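Local coordinates for putative Scyalone Dehydratase (Novosphingobium aromaticivorans DSM 12444, PDB 3EF8), which is of unproven function but may be a lyase resembling scytalone dehydratase, with an NTF2-like fold, at residues 34-44 and 122-130. Sequence-based numbering, arbitrary orientation. Where two conformers were deposited one is given.
Sequences ALFVEDCEVSY and QWKFKRREL
The parallel pairing of Phe36 with Phe125 is broken just beyond them, by corners at 38-39 and at Lys126, and resumes at Glu41 and Arg127. Before the break Val37 N donates a hydrogen bond to Phe125 O (3.1 Å); after it Glu41 N donates one to Lys126 O. Phe125 CB sits over one face of the Phe36 ring, 3.9 Å from its centroid, and the two ring planes lie 39° apart. Arg128 folds back on the same side of the sheet: its CD rests over the centre of the Phe125 ring and 3.9 Å from Phe36 CZ, while its guanidinium reaches Asp114 in a salt bridge. In this curved NTF2-like sheet, strand 40-43 runs beside 127-130 at 3°, a parallel pairing in a sheet whose other neighbours are antiparallel; Lys126 and Arg127 form a classic bulge opposite Thr115. On the other face, Arg127, with CG anti to its N (chi1 -177°) and an extended chain, reaches across to the neighbouring strand, where NH1 makes a salt bridge to Glu41 OE1 (2.9 Å), the carboxylate and guanidinium planes nearly perpendicular. Arg127 NH2 makes a second, to Glu129 OE1 (2.9 Å), almost in the guanidinium plane, while Glu129 OE2 pairs with Arg131. With a leucine in place of Arg127, the Glu41 carboxylate would probably lose its mate and turn more freely, leaving Glu129 to rely on Arg131. At the far end, a water donates to both Tyr44 O and Leu130 O.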
# COMPACT_ATOMS: atom_id res chain seq x y z
N ALA A 34 -23.78 -3.22 -2.16
CA ALA A 34 -23.85 -4.55 -2.75
C ALA A 34 -22.78 -5.49 -2.22
O ALA A 34 -22.81 -6.70 -2.43
CB ALA A 34 -23.79 -4.48 -4.25
N LEU A 35 -21.79 -4.91 -1.54
CA LEU A 35 -20.66 -5.66 -0.99
C LEU A 35 -20.83 -5.97 0.49
O LEU A 35 -19.90 -6.43 1.13
CB LEU A 35 -19.35 -4.89 -1.22
CG LEU A 35 -19.01 -4.73 -2.69
CD1 LEU A 35 -17.71 -3.88 -2.89
CD2 LEU A 35 -18.90 -6.08 -3.42
N PHE A 36 -22.03 -5.74 1.01
CA PHE A 36 -22.40 -6.09 2.40
C PHE A 36 -23.60 -7.03 2.40
O PHE A 36 -24.52 -6.87 1.60
CB PHE A 36 -22.78 -4.88 3.23
CG PHE A 36 -21.61 -4.06 3.65
CD1 PHE A 36 -20.98 -3.26 2.71
CD2 PHE A 36 -21.14 -4.05 4.96
CE1 PHE A 36 -19.89 -2.52 3.05
CE2 PHE A 36 -20.03 -3.27 5.28
CZ PHE A 36 -19.43 -2.52 4.31
N VAL A 37 -23.55 -8.02 3.30
CA VAL A 37 -24.73 -8.89 3.54
C VAL A 37 -25.77 -8.08 4.27
O VAL A 37 -25.50 -7.04 4.88
CB VAL A 37 -24.36 -10.17 4.33
CG1 VAL A 37 -23.39 -11.04 3.52
CG2 VAL A 37 -23.85 -9.88 5.69
N GLU A 38 -27.01 -8.62 4.23
CA GLU A 38 -28.11 -7.93 4.90
C GLU A 38 -27.91 -7.79 6.40
O GLU A 38 -28.16 -6.76 7.01
CB GLU A 38 -29.41 -8.71 4.67
CG GLU A 38 -30.59 -8.14 5.39
CD GLU A 38 -31.01 -6.77 4.86
OE1 GLU A 38 -30.56 -6.38 3.75
OE2 GLU A 38 -31.79 -6.10 5.56
N ASP A 39 -27.39 -8.88 6.97
CA ASP A 39 -27.23 -9.04 8.41
C ASP A 39 -25.84 -8.62 8.86
O ASP A 39 -25.19 -9.30 9.67
CB ASP A 39 -27.45 -10.51 8.81
CG ASP A 39 -27.69 -10.68 10.30
OD1 ASP A 39 -27.75 -9.67 11.04
OD2 ASP A 39 -27.84 -11.83 10.75
N CYS A 40 -25.42 -7.47 8.37
CA CYS A 40 -24.06 -6.95 8.65
C CYS A 40 -23.99 -6.06 9.87
O CYS A 40 -25.00 -5.61 10.44
CB CYS A 40 -23.49 -6.19 7.45
SG CYS A 40 -24.45 -4.70 6.98
N GLU A 41 -22.75 -5.82 10.30
CA GLU A 41 -22.43 -4.87 11.34
C GLU A 41 -21.22 -4.07 10.93
O GLU A 41 -20.24 -4.60 10.38
CB GLU A 41 -22.06 -5.56 12.65
CG GLU A 41 -23.20 -6.26 13.28
CD GLU A 41 -22.75 -7.17 14.41
OE1 GLU A 41 -21.51 -7.29 14.66
OE2 GLU A 41 -23.63 -7.81 15.03
N VAL A 42 -21.29 -2.79 11.20
CA VAL A 42 -20.18 -1.88 10.97
C VAL A 42 -19.97 -1.04 12.22
O VAL A 42 -20.91 -0.48 12.78
CB VAL A 42 -20.39 -1.02 9.70
CG1 VAL A 42 -19.24 -0.14 9.44
CG2 VAL A 42 -20.59 -1.90 8.50
N SER A 43 -18.72 -0.97 12.67
CA SER A 43 -18.36 -0.20 13.84
C SER A 43 -17.26 0.75 13.51
O SER A 43 -16.13 0.35 13.20
CB SER A 43 -17.91 -1.10 14.98
OG SER A 43 -17.48 -0.34 16.08
N TYR A 44 -17.55 2.04 13.65
CA TYR A 44 -16.56 3.08 13.45
C TYR A 44 -16.15 3.77 14.76
O TYR A 44 -15.09 4.38 14.83
CB TYR A 44 -17.05 4.11 12.45
CG TYR A 44 -17.42 3.54 11.11
CD1 TYR A 44 -16.50 2.78 10.38
CD2 TYR A 44 -18.67 3.78 10.55
CE1 TYR A 44 -16.82 2.26 9.14
CE2 TYR A 44 -19.01 3.27 9.31
CZ TYR A 44 -18.08 2.51 8.60
OH TYR A 44 -18.40 2.00 7.37
N GLN A 122 -19.61 -14.53 -4.52
CA GLN A 122 -19.09 -13.18 -4.20
C GLN A 122 -18.78 -13.01 -2.73
O GLN A 122 -19.60 -13.27 -1.85
CB GLN A 122 -20.14 -12.14 -4.58
CG GLN A 122 -19.86 -10.69 -4.17
CD GLN A 122 -18.76 -10.04 -5.01
OE1 GLN A 122 -18.86 -10.04 -6.25
NE2 GLN A 122 -17.72 -9.47 -4.36
N TRP A 123 -17.57 -12.52 -2.45
CA TRP A 123 -17.24 -12.13 -1.09
C TRP A 123 -17.91 -10.83 -0.74
O TRP A 123 -17.97 -9.89 -1.53
CB TRP A 123 -15.71 -12.02 -0.92
CG TRP A 123 -15.02 -13.39 -0.95
CD1 TRP A 123 -14.45 -13.99 -2.02
CD2 TRP A 123 -14.86 -14.31 0.15
NE1 TRP A 123 -13.92 -15.22 -1.66
CE2 TRP A 123 -14.20 -15.44 -0.34
CE3 TRP A 123 -15.25 -14.29 1.49
CZ2 TRP A 123 -13.86 -16.52 0.47
CZ3 TRP A 123 -14.91 -15.37 2.29
CH2 TRP A 123 -14.23 -16.46 1.77
N LYS A 124 -18.41 -10.79 0.47
CA LYS A 124 -19.09 -9.64 1.03
C LYS A 124 -18.70 -9.46 2.46
O LYS A 124 -18.30 -10.40 3.14
CB LYS A 124 -20.63 -9.83 0.95
CG LYS A 124 -21.12 -9.90 -0.48
CD LYS A 124 -22.62 -9.93 -0.52
CE LYS A 124 -23.12 -9.97 -1.93
NZ LYS A 124 -24.63 -10.13 -1.90
N PHE A 125 -18.79 -8.22 2.91
CA PHE A 125 -18.61 -7.93 4.31
C PHE A 125 -19.75 -8.37 5.17
O PHE A 125 -20.90 -8.02 4.93
CB PHE A 125 -18.34 -6.45 4.61
CG PHE A 125 -17.04 -5.93 3.97
CD1 PHE A 125 -15.82 -6.27 4.51
CD2 PHE A 125 -17.07 -5.07 2.87
CE1 PHE A 125 -14.64 -5.78 3.96
CE2 PHE A 125 -15.91 -4.61 2.29
CZ PHE A 125 -14.70 -4.92 2.88
N LYS A 126 -19.42 -9.10 6.24
CA LYS A 126 -20.40 -9.39 7.30
C LYS A 126 -20.19 -8.47 8.50
O LYS A 126 -21.12 -8.00 9.12
CB LYS A 126 -20.38 -10.86 7.71
CG LYS A 126 -21.46 -11.18 8.75
CD LYS A 126 -22.03 -12.56 8.50
CE LYS A 126 -23.15 -12.93 9.49
NZ LYS A 126 -22.66 -13.06 10.86
N ARG A 127 -18.93 -8.19 8.83
CA ARG A 127 -18.60 -7.21 9.84
C ARG A 127 -17.37 -6.42 9.43
O ARG A 127 -16.44 -6.99 8.88
CB ARG A 127 -18.31 -7.85 11.22
CG ARG A 127 -18.05 -6.80 12.28
CD ARG A 127 -18.05 -7.38 13.72
NE ARG A 127 -17.42 -6.44 14.66
CZ ARG A 127 -18.09 -5.48 15.29
NH1 ARG A 127 -19.39 -5.35 15.07
NH2 ARG A 127 -17.48 -4.65 16.11
N ARG A 128 -17.40 -5.11 9.66
CA ARG A 128 -16.21 -4.26 9.58
C ARG A 128 -16.08 -3.46 10.85
O ARG A 128 -17.03 -2.76 11.25
CB ARG A 128 -16.24 -3.25 8.43
CG ARG A 128 -16.48 -3.81 7.10
CD ARG A 128 -15.90 -2.89 6.04
NE ARG A 128 -14.44 -3.07 5.95
CZ ARG A 128 -13.67 -2.62 4.98
NH1 ARG A 128 -14.16 -1.81 4.06
NH2 ARG A 128 -12.42 -3.00 4.93
N GLU A 129 -14.91 -3.49 11.44
CA GLU A 129 -14.61 -2.71 12.60
C GLU A 129 -13.38 -1.86 12.28
O GLU A 129 -12.30 -2.39 12.01
CB GLU A 129 -14.35 -3.57 13.81
CG GLU A 129 -13.90 -2.80 15.01
CD GLU A 129 -13.71 -3.67 16.22
OE1 GLU A 129 -14.62 -4.48 16.55
OE2 GLU A 129 -12.69 -3.52 16.88
N LEU A 130 -13.55 -0.55 12.25
CA LEU A 130 -12.44 0.37 12.05
C LEU A 130 -11.85 0.74 13.35
O LEU A 130 -12.59 1.18 14.27
CB LEU A 130 -12.89 1.64 11.36
CG LEU A 130 -11.83 2.70 11.19
CD1 LEU A 130 -10.74 2.30 10.18
CD2 LEU A 130 -12.49 4.02 10.75
O HOH W 1 -25.60 -7.47 -1.29
O HOH W 2 -12.37 3.91 14.75